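Local coordinates for Serine/threonine-protein kinase PknI (Mycobacterium tuberculosis, PDB 5XLM), which phosphorylates proteins on serine and threonine and slows mycobacterial growth in the infected host, its extracellular sensor domain being described here, at residues 41-46 and 61-66; 47-52 and 164-169; 107-112 and 138-143; 132-137 and 148-153. All coordinates share one frame; numbering follows the deposited sequence.

Interaction 1: residues 41-46 and 61-66; sequences RIEIQR and DVNTWW
Antiparallel pairing of two strands in the extracellular sensor domain sets Arg-41 against the indole of Trp-65 on one face of the sheet and Ile-42 against Trp-66 on the other. Ile-42 and Thr-64 form one hydrogen-bonded pair, with Ile-42 N 2.7 Å from Thr-64 O, and Ile-44 with Val-62 forms the next. With CG anti to the backbone N (chi1 160°), the extended chain of Arg-41 runs alongside the Trp-65 ring. Its CB makes a CH-pi contact 3.8 Å from the centroid of the five-membered ring of Trp-65, and its CD continues toward CZ2. Asn-63 OD1 lies 2.9 Å from Arg-41 NE, the amide and guanidinium planes being 14° apart. On the opposite face Ile-42 CD1 sits over the Trp-66 ring, 3.5 Å from its CD1. Trp-66 NE1 donates to Thr-64 OG1 (2.8 Å), which limits rotation of that indole; Phe-100 meets the ring edge-to-face. The two hydrogen-bonded pairs alternate with non-hydrogen-bonded ones, Arg-41 with Trp-65 and Glu-43 with Asn-63, the pattern that defines an antiparallel beta sheet.

Interaction 2: residues 47-52 and 164-169; sequences SKQTYD and AVIRIP
Gln-49, Asp-52 and Ala-164 bury the largest individual shares of surface between residues 47-52 and 164-169. Gln-49 holds its CG anti to the backbone N (chi1 174°), which lays the aliphatic part of the chain against two isoleucines of the facing strand: its CG is 3.6 Å from Ile-166 CG2 and also touches Ile-168 CG1, beside which the glutamine runs. At the other end Asp-52 grips Val-165 twice. Its backbone N donates to Val-165 O at 3.1 Å, while Val-165 N reaches Asp-52 OD1 from above the carboxylate plane (3.2 Å). The same OD1 accepts from a water that in turn accepts from Arg-167 NH1 (2.7 Å), linking two opposite charges that do not meet directly. The Arg-167 guanidinium, covered on one face by Val-165 CG1, also makes a cation-pi contact with Tyr-53. Ala-164, less well ordered, places CB over a face of the Tyr-51 ring, 3.8 Å from its centroid, and beside Asp-52 OD2. Between these ends Thr-50 and Arg-167 exchange backbone bonds as a hydrogen-bonded pair. The contact is a short antiparallel pairing in a beta sheet, joining the end of strand 38-51 to the start of strand 165-174.

Interaction 3: residues 107-112 and 138-143; sequences GQWKSR and LRPQPQ
Gln-108 and Arg-139 project side by side from neighbouring antiparallel strands, pointing the same way, with amide and guanidinium nearly coplanar (13° between planes). A bend at chi2 of Arg-139 (108°) turns its NE toward the glutamine, and NE donates to Gln-108 OE1 at 2.8 Å, almost along the C=O axis. Arg-139 NH2 adds a weak second bond to the same oxygen at 3.3 Å; OE1 lies at the edge of the guanidinium, in its plane. Lower down the chains, Gln-108 CB packs on Arg-139 CG (3.7 Å). The Trp-109 indole lies on the other face of the sheet. Leu-138 O is at the edge of this ring, in its plane and 3.7 Å from CD1, while the Pro-140 side chain crosses that of Trp-109 at about a right angle, with Pro-140 CG 4.0 Å from Trp-109 CD1. Phe-104 meets the indole edge-to-face. Backbone bonds in both directions, including Trp-109 N to Leu-138 O at 2.8 Å, fix the pair from which these groups spring. Within this contact Trp-109, Leu-138 and Pro-140 make one face apolar, and Gln-108 and Arg-139 make the other polar. There Gln-108 OE1 takes one good and one weak N-H, which favours the amide orientation with OE1 toward the arginine. A salt bridge from Arg-139 NH2 to Glu-149 OE2 gives the guanidinium a second partner, on the next strand, whose carboxylate probably compensates its charge.

Interaction 4: residues 132-137 and 148-153; sequences TTQLLA and GEMVVT
The amide of Gln-134 is covered on one face by Val-152, whose CG2 lies 3.9 Å from Gln-134 CD, and Met-150 brings its CE to 3.2 Å from OE1 of Gln-134. Gln-134 NE2 donates a weak bond to Thr-132 OG1, which is itself bonded to Val-116 O. With its CG anti to the carbonyl carbon (chi1 -51°), Gln-134 runs alongside Val-152, pointing the same way. On the opposite face of the sheet Leu-135 CD1 packs against Val-151 CB at 3.9 Å, and Thr-133 OG1 comes within 3.4 Å of Thr-153 CB. A water donates to Thr-133 O (2.8 Å) and is also hydrogen-bonded to Thr-153 OG1. Three hydrogen-bonded pairs, Thr-133 with Thr-153, Leu-135 with Val-151 and Ala-137 with Glu-149, zip the backbones together. The two strands form a beta hairpin, 131-140 with 146-154, flanked in the sheet by strand 108-117 beside the first and strand 165-174 beside the second.

In the fold
From the N terminus, interaction 1 is the first to close, returning residues 61-66 to 41-46. Residues 47-52 lie inside that loop yet pair much later with 164-169, so interactions 1 and 2 cross along the chain, sharing strand 38-51. Interactions 3 and 4 both nest within the long loop closed by interaction 2 and cross each other, as 132-137 precedes 138-143 on one strand. Backbone bonds between Ile-166 and Val-152 and between Ile-168 and Met-150 join interaction 2 to interaction 4, while Ser-111 OG with Leu-136 N ties interaction 3 to it. Together they connect strands 62-72, 38-51, 165-174, 146-154, 131-140 and 108-117 in spatial order.

Interaction 1: residues 41-46 and 61-66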
loop_
_atom_site.group_PDB
_atom_site.type_symbol
_atom_site.label_atom_id
_atom_site.label_comp_id
_atom_site.label_asym_id
_atom_site.label_seq_id
_atom_site.Cartn_x
_atom_site.Cartn_y
_atom_site.Cartn_z
ATOM N N ARG A 41 3.196 4.206 8.008
ATOM C CA ARG A 41 4.047 3.028 8.098
ATOM C C ARG A 41 3.240 1.817 7.650
ATOM O O ARG A 41 2.186 1.523 8.224
ATOM C CB ARG A 41 4.566 2.841 9.522
ATOM C CG ARG A 41 5.039 1.436 9.846
ATOM C CD ARG A 41 5.554 1.362 11.275
ATOM N NE ARG A 41 5.693 -0.013 11.740
ATOM C CZ ARG A 41 4.753 -0.668 12.411
ATOM N NH1 ARG A 41 3.601 -0.073 12.696
ATOM N NH2 ARG A 41 4.962 -1.921 12.798
ATOM N N ILE A 42 3.727 1.126 6.624
ATOM C CA ILE A 42 3.044 -0.028 6.052
ATOM C C ILE A 42 3.837 -1.274 6.414
ATOM O O ILE A 42 5.037 -1.363 6.130
ATOM C CB ILE A 42 2.884 0.100 4.530
ATOM C CG1 ILE A 42 2.068 1.347 4.186
ATOM C CG2 ILE A 42 2.234 -1.151 3.955
ATOM C CD1 ILE A 42 1.788 1.509 2.705
ATOM N N GLU A 43 3.169 -2.234 7.045
ATOM C CA GLU A 43 3.775 -3.509 7.412
ATOM C C GLU A 43 3.186 -4.594 6.520
ATOM O O GLU A 43 1.987 -4.883 6.594
ATOM C CB GLU A 43 3.548 -3.827 8.887
ATOM C CG GLU A 43 4.244 -5.103 9.346
ATOM C CD GLU A 43 4.006 -5.409 10.814
ATOM O OE1 GLU A 43 2.846 -5.308 11.268
ATOM O OE2 GLU A 43 4.983 -5.741 11.517
ATOM N N ILE A 44 4.027 -5.181 5.674
ATOM C CA ILE A 44 3.647 -6.332 4.865
ATOM C C ILE A 44 4.019 -7.578 5.660
ATOM O O ILE A 44 5.193 -7.941 5.749
ATOM C CB ILE A 44 4.335 -6.307 3.496
ATOM C CG1 ILE A 44 4.003 -5.008 2.762
ATOM C CG2 ILE A 44 3.909 -7.502 2.659
ATOM C CD1 ILE A 44 2.527 -4.831 2.476
ATOM N N GLN A 45 3.014 -8.233 6.243
ATOM C CA GLN A 45 3.243 -9.317 7.198
ATOM C C GLN A 45 3.391 -10.636 6.445
ATOM O O GLN A 45 2.482 -11.468 6.380
ATOM C CB GLN A 45 2.116 -9.364 8.219
ATOM C CG GLN A 45 1.935 -8.055 8.963
ATOM C CD GLN A 45 0.724 -8.063 9.866
ATOM O OE1 GLN A 45 -0.224 -8.817 9.645
ATOM N NE2 GLN A 45 0.748 -7.224 10.896
ATOM N N ARG A 46 4.586 -10.829 5.880
ATOM C CA ARG A 46 4.891 -12.024 5.101
ATOM C C ARG A 46 4.970 -13.287 5.949
ATOM O O ARG A 46 5.012 -14.386 5.384
ATOM C CB ARG A 46 6.201 -11.825 4.332
ATOM C CG ARG A 46 6.019 -11.187 2.958
ATOM C CD ARG A 46 7.352 -10.898 2.280
ATOM N NE ARG A 46 7.170 -10.439 0.905
ATOM C CZ ARG A 46 7.018 -9.165 0.553
ATOM N NH1 ARG A 46 6.854 -8.843 -0.722
ATOM N NH2 ARG A 46 7.032 -8.213 1.477
ATOM N N ASP A 61 8.076 -10.182 8.717
ATOM C CA ASP A 61 7.284 -9.065 8.230
ATOM C C ASP A 61 8.202 -7.899 7.884
ATOM O O ASP A 61 9.279 -7.737 8.466
ATOM C CB ASP A 61 6.259 -8.640 9.282
ATOM C CG ASP A 61 5.459 -9.810 9.823
ATOM O OD1 ASP A 61 5.344 -10.833 9.116
ATOM O OD2 ASP A 61 4.941 -9.704 10.955
ATOM N N VAL A 62 7.774 -7.080 6.927
ATOM C CA VAL A 62 8.600 -5.999 6.400
ATOM C C VAL A 62 7.848 -4.684 6.549
ATOM O O VAL A 62 6.726 -4.544 6.046
ATOM C CB VAL A 62 8.989 -6.239 4.932
ATOM C CG1 VAL A 62 9.746 -5.040 4.386
ATOM C CG2 VAL A 62 9.830 -7.503 4.810
ATOM N N ASN A 63 8.468 -3.723 7.230
ATOM C CA ASN A 63 7.903 -2.395 7.423
ATOM C C ASN A 63 8.555 -1.404 6.467
ATOM O O ASN A 63 9.772 -1.433 6.260
ATOM C CB ASN A 63 8.096 -1.914 8.863
ATOM C CG ASN A 63 7.352 -2.764 9.869
ATOM O OD1 ASN A 63 6.213 -2.465 10.229
ATOM N ND2 ASN A 63 7.993 -3.829 10.333
ATOM N N THR A 64 7.735 -0.529 5.888
ATOM C CA THR A 64 8.202 0.561 5.044
ATOM C C THR A 64 7.405 1.811 5.390
ATOM O O THR A 64 6.301 1.733 5.935
ATOM C CB THR A 64 8.057 0.240 3.549
ATOM O OG1 THR A 64 6.705 -0.137 3.266
ATOM C CG2 THR A 64 8.991 -0.894 3.148
ATOM N N TRP A 65 7.974 2.969 5.071
ATOM C CA TRP A 65 7.364 4.247 5.407
ATOM C C TRP A 65 7.051 5.033 4.143
ATOM O O TRP A 65 7.840 5.048 3.192
ATOM C CB TRP A 65 8.266 5.059 6.338
ATOM C CG TRP A 65 8.172 4.591 7.755
ATOM C CD1 TRP A 65 7.409 5.135 8.748
ATOM C CD2 TRP A 65 8.838 3.463 8.331
ATOM N NE1 TRP A 65 7.573 4.423 9.911
ATOM C CE2 TRP A 65 8.442 3.390 9.681
ATOM C CE3 TRP A 65 9.738 2.511 7.839
ATOM C CZ2 TRP A 65 8.915 2.406 10.545
ATOM C CZ3 TRP A 65 10.205 1.531 8.699
ATOM C CH2 TRP A 65 9.793 1.486 10.037
ATOM N N TRP A 66 5.891 5.686 4.146
ATOM C CA TRP A 66 5.367 6.358 2.969
ATOM C C TRP A 66 4.776 7.701 3.367
ATOM O O TRP A 66 4.278 7.874 4.483
ATOM C CB TRP A 66 4.301 5.502 2.271
ATOM C CG TRP A 66 4.787 4.140 1.875
ATOM C CD1 TRP A 66 4.926 3.049 2.684
ATOM C CD2 TRP A 66 5.195 3.723 0.568
ATOM N NE1 TRP A 66 5.400 1.981 1.963
ATOM C CE2 TRP A 66 5.571 2.367 0.660
ATOM C CE3 TRP A 66 5.277 4.365 -0.672
ATOM C CZ2 TRP A 66 6.026 1.644 -0.440
ATOM C CZ3 TRP A 66 5.727 3.643 -1.764
ATOM C CH2 TRP A 66 6.096 2.297 -1.641
#

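Interaction 2: residues 47-52 and 164-169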
loop_
_atom_site.group_PDB
_atom_site.type_symbol
_atom_site.label_atom_id
_atom_site.label_comp_id
_atom_site.label_asym_id
_atom_site.label_seq_id
_atom_site.Cartn_x
_atom_site.Cartn_y
_atom_site.Cartn_z
ATOM N N SER A 47 4.978 -13.168 7.278
ATOM C CA SER A 47 4.906 -14.352 8.125
ATOM C C SER A 47 3.529 -14.999 8.098
ATOM O O SER A 47 3.365 -16.086 8.661
ATOM C CB SER A 47 5.275 -14.001 9.565
ATOM O OG SER A 47 4.377 -13.049 10.108
ATOM N N LYS A 48 2.543 -14.357 7.467
ATOM C CA LYS A 48 1.188 -14.883 7.360
ATOM C C LYS A 48 0.781 -15.093 5.906
ATOM O O LYS A 48 -0.415 -15.129 5.596
ATOM C CB LYS A 48 0.200 -13.945 8.055
ATOM C CG LYS A 48 0.509 -13.683 9.519
ATOM C CD LYS A 48 -0.084 -12.350 9.950
ATOM C CE LYS A 48 -0.226 -12.253 11.458
ATOM N NZ LYS A 48 -0.842 -10.957 11.857
ATOM N N GLN A 49 1.756 -15.229 5.012
ATOM C CA GLN A 49 1.475 -15.391 3.593
ATOM C C GLN A 49 0.757 -16.710 3.324
ATOM O O GLN A 49 1.094 -17.748 3.900
ATOM C CB GLN A 49 2.780 -15.327 2.802
ATOM C CG GLN A 49 2.633 -15.612 1.329
ATOM C CD GLN A 49 3.902 -15.317 0.564
ATOM O OE1 GLN A 49 4.682 -14.444 0.946
ATOM N NE2 GLN A 49 4.123 -16.049 -0.521
ATOM N N THR A 50 -0.238 -16.663 2.439
ATOM C CA THR A 50 -1.027 -17.831 2.075
ATOM C C THR A 50 -0.957 -18.076 0.573
ATOM O O THR A 50 -0.768 -17.148 -0.219
ATOM C CB THR A 50 -2.497 -17.672 2.494
ATOM O OG1 THR A 50 -3.086 -16.581 1.775
ATOM C CG2 THR A 50 -2.605 -17.407 3.989
ATOM N N TYR A 51 -1.116 -19.343 0.193
ATOM C CA TYR A 51 -1.144 -19.780 -1.203
ATOM C C TYR A 51 -2.481 -20.479 -1.425
ATOM O O TYR A 51 -2.638 -21.652 -1.068
ATOM C CB TYR A 51 0.037 -20.701 -1.508
ATOM C CG TYR A 51 0.194 -21.082 -2.965
ATOM C CD1 TYR A 51 0.972 -20.314 -3.822
ATOM C CD2 TYR A 51 -0.420 -22.218 -3.479
ATOM C CE1 TYR A 51 1.128 -20.661 -5.154
ATOM C CE2 TYR A 51 -0.271 -22.573 -4.811
ATOM C CZ TYR A 51 0.507 -21.792 -5.641
ATOM O OH TYR A 51 0.658 -22.135 -6.967
ATOM N N ASP A 52 -3.440 -19.760 -2.014
ATOM C CA ASP A 52 -4.826 -20.222 -2.127
ATOM C C ASP A 52 -5.397 -20.566 -0.750
ATOM O O ASP A 52 -5.882 -21.673 -0.509
ATOM C CB ASP A 52 -4.945 -21.408 -3.087
ATOM C CG ASP A 52 -4.919 -20.987 -4.545
ATOM O OD1 ASP A 52 -5.399 -19.876 -4.855
ATOM O OD2 ASP A 52 -4.426 -21.771 -5.382
ATOM N N ALA A 164 -2.811 -19.362 -9.095
ATOM C CA ALA A 164 -3.061 -19.239 -7.669
ATOM C C ALA A 164 -3.123 -17.770 -7.257
ATOM O O ALA A 164 -2.851 -16.859 -8.044
ATOM C CB ALA A 164 -1.991 -19.970 -6.869
ATOM N N VAL A 165 -3.493 -17.546 -5.999
ATOM C CA VAL A 165 -3.638 -16.206 -5.437
ATOM C C VAL A 165 -2.876 -16.169 -4.119
ATOM O O VAL A 165 -3.257 -16.849 -3.159
ATOM C CB VAL A 165 -5.106 -15.819 -5.223
ATOM C CG1 VAL A 165 -5.199 -14.442 -4.582
ATOM C CG2 VAL A 165 -5.862 -15.849 -6.540
ATOM N N ILE A 166 -1.812 -15.375 -4.068
ATOM C CA ILE A 166 -1.017 -15.210 -2.857
ATOM C C ILE A 166 -1.540 -14.007 -2.085
ATOM O O ILE A 166 -1.655 -12.905 -2.636
ATOM C CB ILE A 166 0.472 -15.038 -3.196
ATOM C CG1 ILE A 166 0.954 -16.186 -4.082
ATOM C CG2 ILE A 166 1.294 -14.959 -1.925
ATOM C CD1 ILE A 166 2.416 -16.092 -4.459
ATOM N N ARG A 167 -1.854 -14.214 -0.810
ATOM C CA ARG A 167 -2.391 -13.170 0.052
ATOM C C ARG A 167 -1.452 -12.954 1.228
ATOM O O ARG A 167 -1.051 -13.915 1.892
ATOM C CB ARG A 167 -3.794 -13.529 0.547
ATOM C CG ARG A 167 -4.833 -13.595 -0.559
ATOM C CD ARG A 167 -6.204 -13.958 -0.017
ATOM N NE ARG A 167 -7.192 -14.092 -1.082
ATOM C CZ ARG A 167 -7.399 -15.212 -1.768
ATOM N NH1 ARG A 167 -6.683 -16.296 -1.503
ATOM N NH2 ARG A 167 -8.318 -15.250 -2.722
ATOM N N ILE A 168 -1.102 -11.693 1.476
ATOM C CA ILE A 168 -0.209 -11.321 2.564
ATOM C C ILE A 168 -0.898 -10.227 3.369
ATOM O O ILE A 168 -1.159 -9.144 2.839
ATOM C CB ILE A 168 1.158 -10.831 2.058
ATOM C CG1 ILE A 168 1.736 -11.817 1.041
ATOM C CG2 ILE A 168 2.116 -10.648 3.220
ATOM C CD1 ILE A 168 2.632 -11.175 0.004
ATOM N N PRO A 169 -1.223 -10.456 4.644
ATOM C CA PRO A 169 -1.867 -9.404 5.439
ATOM C C PRO A 169 -0.998 -8.159 5.530
ATOM O O PRO A 169 0.232 -8.225 5.469
ATOM C CB PRO A 169 -2.052 -10.062 6.811
ATOM C CG PRO A 169 -2.104 -11.527 6.511
ATOM C CD PRO A 169 -1.144 -11.732 5.374
HETATM O O HOH W 1 -7.588 -18.011 -3.372
#

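Interaction 3: residues 107-112 and 138-143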
loop_
_atom_site.group_PDB
_atom_site.type_symbol
_atom_site.label_atom_id
_atom_site.label_comp_id
_atom_site.label_asym_id
_atom_site.label_seq_id
_atom_site.Cartn_x
_atom_site.Cartn_y
_atom_site.Cartn_z
ATOM N N GLY A 107 -15.676 0.794 -0.058
ATOM C CA GLY A 107 -15.272 0.826 1.332
ATOM C C GLY A 107 -13.829 0.475 1.608
ATOM O O GLY A 107 -13.507 0.094 2.737
ATOM N N GLN A 108 -12.942 0.599 0.623
ATOM C CA GLN A 108 -11.538 0.273 0.832
ATOM C C GLN A 108 -10.679 1.080 -0.129
ATOM O O GLN A 108 -11.139 1.498 -1.195
ATOM C CB GLN A 108 -11.264 -1.221 0.630
ATOM C CG GLN A 108 -11.349 -1.669 -0.826
ATOM C CD GLN A 108 -10.957 -3.122 -1.017
ATOM O OE1 GLN A 108 -10.652 -3.824 -0.055
ATOM N NE2 GLN A 108 -10.965 -3.580 -2.262
ATOM N N TRP A 109 -9.426 1.298 0.266
ATOM C CA TRP A 109 -8.404 1.829 -0.627
ATOM C C TRP A 109 -7.754 0.671 -1.368
ATOM O O TRP A 109 -7.395 -0.339 -0.755
ATOM C CB TRP A 109 -7.341 2.605 0.151
ATOM C CG TRP A 109 -7.848 3.817 0.854
ATOM C CD1 TRP A 109 -8.273 3.894 2.148
ATOM C CD2 TRP A 109 -7.974 5.135 0.308
ATOM N NE1 TRP A 109 -8.660 5.180 2.442
ATOM C CE2 TRP A 109 -8.485 5.961 1.330
ATOM C CE3 TRP A 109 -7.703 5.698 -0.943
ATOM C CZ2 TRP A 109 -8.733 7.320 1.138
ATOM C CZ3 TRP A 109 -7.953 7.048 -1.132
ATOM C CH2 TRP A 109 -8.462 7.844 -0.096
ATOM N N LYS A 110 -7.600 0.813 -2.680
ATOM C CA LYS A 110 -6.982 -0.238 -3.475
ATOM C C LYS A 110 -6.094 0.381 -4.538
ATOM O O LYS A 110 -6.529 1.271 -5.274
ATOM C CB LYS A 110 -8.036 -1.143 -4.128
ATOM C CG LYS A 110 -7.426 -2.273 -4.944
ATOM C CD LYS A 110 -8.360 -3.472 -5.065
ATOM C CE LYS A 110 -9.535 -3.181 -5.984
ATOM N NZ LYS A 110 -10.320 -4.412 -6.288
ATOM N N SER A 111 -4.852 -0.084 -4.604
ATOM C CA SER A 111 -3.947 0.355 -5.651
ATOM C C SER A 111 -4.299 -0.337 -6.960
ATOM O O SER A 111 -4.915 -1.406 -6.982
ATOM C CB SER A 111 -2.497 0.059 -5.267
ATOM O OG SER A 111 -2.266 -1.338 -5.177
ATOM N N ARG A 112 -3.909 0.281 -8.065
ATOM C CA ARG A 112 -4.196 -0.339 -9.344
ATOM C C ARG A 112 -3.327 -1.581 -9.523
ATOM O O ARG A 112 -2.186 -1.618 -9.046
ATOM C CB ARG A 112 -3.963 0.640 -10.499
ATOM C CG ARG A 112 -2.508 0.951 -10.789
ATOM C CD ARG A 112 -2.348 1.559 -12.175
ATOM N NE ARG A 112 -2.994 2.865 -12.286
ATOM C CZ ARG A 112 -2.337 4.021 -12.323
ATOM N NH1 ARG A 112 -3.004 5.163 -12.428
ATOM N NH2 ARG A 112 -1.012 4.035 -12.267
ATOM N N LEU A 138 -6.340 -1.669 1.433
ATOM C CA LEU A 138 -6.299 -1.171 2.803
ATOM C C LEU A 138 -7.694 -0.724 3.204
ATOM O O LEU A 138 -8.266 0.175 2.577
ATOM C CB LEU A 138 -5.302 -0.018 2.947
ATOM C CG LEU A 138 -3.826 -0.383 2.789
ATOM C CD1 LEU A 138 -2.965 0.856 2.923
ATOM C CD2 LEU A 138 -3.425 -1.437 3.811
ATOM N N ARG A 139 -8.239 -1.347 4.246
ATOM C CA ARG A 139 -9.579 -1.030 4.708
ATOM C C ARG A 139 -9.499 -0.155 5.945
ATOM O O ARG A 139 -8.850 -0.548 6.927
ATOM C CB ARG A 139 -10.360 -2.304 5.006
ATOM C CG ARG A 139 -10.652 -3.133 3.768
ATOM C CD ARG A 139 -9.815 -4.401 3.707
ATOM N NE ARG A 139 -9.916 -5.054 2.403
ATOM C CZ ARG A 139 -9.429 -6.260 2.128
ATOM N NH1 ARG A 139 -8.812 -6.956 3.072
ATOM N NH2 ARG A 139 -9.563 -6.773 0.910
ATOM N N PRO A 140 -10.130 1.018 5.952
ATOM C CA PRO A 140 -10.056 1.890 7.131
ATOM C C PRO A 140 -10.765 1.254 8.316
ATOM O O PRO A 140 -11.924 0.847 8.218
ATOM C CB PRO A 140 -10.767 3.172 6.676
ATOM C CG PRO A 140 -10.830 3.080 5.177
ATOM C CD PRO A 140 -10.913 1.620 4.864
ATOM N N GLN A 141 -10.054 1.192 9.433
ATOM C CA GLN A 141 -10.609 0.686 10.671
ATOM C C GLN A 141 -11.310 1.855 11.356
ATOM O O GLN A 141 -11.028 3.016 11.048
ATOM C CB GLN A 141 -9.529 0.066 11.550
ATOM C CG GLN A 141 -8.920 -1.180 10.935
ATOM C CD GLN A 141 -9.967 -2.083 10.309
ATOM O OE1 GLN A 141 -10.939 -2.466 10.955
ATOM N NE2 GLN A 141 -9.769 -2.429 9.043
ATOM N N PRO A 142 -12.199 1.576 12.297
ATOM C CA PRO A 142 -12.922 2.654 12.978
ATOM C C PRO A 142 -11.965 3.590 13.705
ATOM O O PRO A 142 -12.183 4.799 13.762
ATOM C CB PRO A 142 -13.787 1.900 13.985
ATOM C CG PRO A 142 -14.051 0.591 13.325
ATOM C CD PRO A 142 -12.815 0.259 12.536
ATOM N N GLN A 143 -10.917 3.010 14.267
ATOM C CA GLN A 143 -9.911 3.734 15.036
ATOM C C GLN A 143 -9.043 4.790 14.333
ATOM O O GLN A 143 -8.739 5.819 14.938
ATOM C CB GLN A 143 -8.979 2.730 15.721
ATOM C CG GLN A 143 -9.679 1.521 16.316
ATOM C CD GLN A 143 -8.699 0.483 16.828
ATOM O OE1 GLN A 143 -7.486 0.642 16.696
ATOM N NE2 GLN A 143 -9.222 -0.587 17.414
#

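Interaction 4: residues 132-137 and 148-153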
loop_
_atom_site.group_PDB
_atom_site.type_symbol
_atom_site.label_atom_id
_atom_site.label_comp_id
_atom_site.label_asym_id
_atom_site.label_seq_id
_atom_site.Cartn_x
_atom_site.Cartn_y
_atom_site.Cartn_z
ATOM N N THR A 132 2.658 -11.847 -12.778
ATOM C CA THR A 132 1.613 -11.755 -11.771
ATOM C C THR A 132 0.994 -10.365 -11.791
ATOM O O THR A 132 1.535 -9.427 -12.381
ATOM C CB THR A 132 2.146 -12.047 -10.356
ATOM O OG1 THR A 132 3.004 -10.978 -9.937
ATOM C CG2 THR A 132 2.929 -13.350 -10.322
ATOM N N THR A 133 -0.156 -10.246 -11.136
ATOM C CA THR A 133 -0.756 -8.957 -10.814
ATOM C C THR A 133 -0.711 -8.775 -9.305
ATOM O O THR A 133 -1.166 -9.648 -8.556
ATOM C CB THR A 133 -2.200 -8.857 -11.314
ATOM O OG1 THR A 133 -3.020 -9.799 -10.609
ATOM C CG2 THR A 133 -2.273 -9.136 -12.806
ATOM N N GLN A 134 -0.153 -7.654 -8.863
ATOM C CA GLN A 134 0.001 -7.367 -7.444
ATOM C C GLN A 134 -0.675 -6.046 -7.114
ATOM O O GLN A 134 -0.515 -5.056 -7.836
ATOM C CB GLN A 134 1.479 -7.323 -7.048
ATOM C CG GLN A 134 2.256 -8.545 -7.499
ATOM C CD GLN A 134 3.630 -8.638 -6.866
ATOM O OE1 GLN A 134 4.031 -7.766 -6.093
ATOM N NE2 GLN A 134 4.359 -9.702 -7.189
ATOM N N LEU A 135 -1.442 -6.041 -6.027
ATOM C CA LEU A 135 -2.117 -4.835 -5.579
ATOM C C LEU A 135 -2.174 -4.832 -4.061
ATOM O O LEU A 135 -2.046 -5.875 -3.412
ATOM C CB LEU A 135 -3.528 -4.717 -6.176
ATOM C CG LEU A 135 -4.534 -5.863 -6.016
ATOM C CD1 LEU A 135 -5.228 -5.848 -4.658
ATOM C CD2 LEU A 135 -5.561 -5.806 -7.137
ATOM N N LEU A 136 -2.378 -3.644 -3.503
ATOM C CA LEU A 136 -2.542 -3.457 -2.069
ATOM C C LEU A 136 -3.959 -2.979 -1.788
ATOM O O LEU A 136 -4.437 -2.030 -2.418
ATOM C CB LEU A 136 -1.528 -2.450 -1.525
ATOM C CG LEU A 136 -1.578 -2.207 -0.016
ATOM C CD1 LEU A 136 -1.318 -3.500 0.739
ATOM C CD2 LEU A 136 -0.585 -1.132 0.396
ATOM N N ALA A 137 -4.630 -3.644 -0.854
ATOM C CA ALA A 137 -5.941 -3.225 -0.383
ATOM C C ALA A 137 -5.818 -2.842 1.082
ATOM O O ALA A 137 -5.241 -3.592 1.874
ATOM C CB ALA A 137 -6.984 -4.330 -0.563
ATOM N N GLY A 148 -5.458 -4.463 5.822
ATOM C CA GLY A 148 -5.780 -5.011 4.525
ATOM C C GLY A 148 -4.892 -6.169 4.134
ATOM O O GLY A 148 -4.528 -6.992 4.978
ATOM N N GLU A 149 -4.532 -6.246 2.857
ATOM C CA GLU A 149 -3.729 -7.362 2.388
ATOM C C GLU A 149 -3.128 -7.020 1.036
ATOM O O GLU A 149 -3.673 -6.208 0.284
ATOM C CB GLU A 149 -4.559 -8.646 2.284
ATOM C CG GLU A 149 -5.740 -8.524 1.343
ATOM C CD GLU A 149 -6.665 -9.723 1.394
ATOM O OE1 GLU A 149 -6.174 -10.855 1.595
ATOM O OE2 GLU A 149 -7.890 -9.528 1.237
ATOM N N MET A 150 -1.992 -7.646 0.747
ATOM C CA MET A 150 -1.390 -7.600 -0.576
ATOM C C MET A 150 -1.806 -8.853 -1.335
ATOM O O MET A 150 -1.666 -9.969 -0.824
ATOM C CB MET A 150 0.132 -7.502 -0.466
ATOM C CG MET A 150 0.863 -7.265 -1.776
ATOM S SD MET A 150 2.600 -6.876 -1.479
ATOM C CE MET A 150 3.365 -7.490 -2.977
ATOM N N VAL A 151 -2.338 -8.666 -2.539
ATOM C CA VAL A 151 -2.904 -9.754 -3.329
ATOM C C VAL A 151 -2.047 -9.937 -4.572
ATOM O O VAL A 151 -1.897 -9.005 -5.375
ATOM C CB VAL A 151 -4.369 -9.485 -3.704
ATOM C CG1 VAL A 151 -4.926 -10.640 -4.518
ATOM C CG2 VAL A 151 -5.206 -9.259 -2.452
ATOM N N VAL A 152 -1.493 -11.134 -4.735
ATOM C CA VAL A 152 -0.629 -11.467 -5.859
ATOM C C VAL A 152 -1.276 -12.622 -6.612
ATOM O O VAL A 152 -1.277 -13.763 -6.130
ATOM C CB VAL A 152 0.789 -11.833 -5.404
ATOM C CG1 VAL A 152 1.693 -12.041 -6.607
ATOM C CG2 VAL A 152 1.345 -10.756 -4.483
ATOM N N THR A 153 -1.823 -12.332 -7.790
ATOM C CA THR A 153 -2.479 -13.332 -8.622
ATOM C C THR A 153 -1.538 -13.758 -9.742
ATOM O O THR A 153 -1.045 -12.915 -10.497
ATOM C CB THR A 153 -3.784 -12.786 -9.202
ATOM O OG1 THR A 153 -4.559 -12.190 -8.155
ATOM C CG2 THR A 153 -4.591 -13.906 -9.838
HETATM O O HOH W 2 -3.744 -9.577 -7.390
#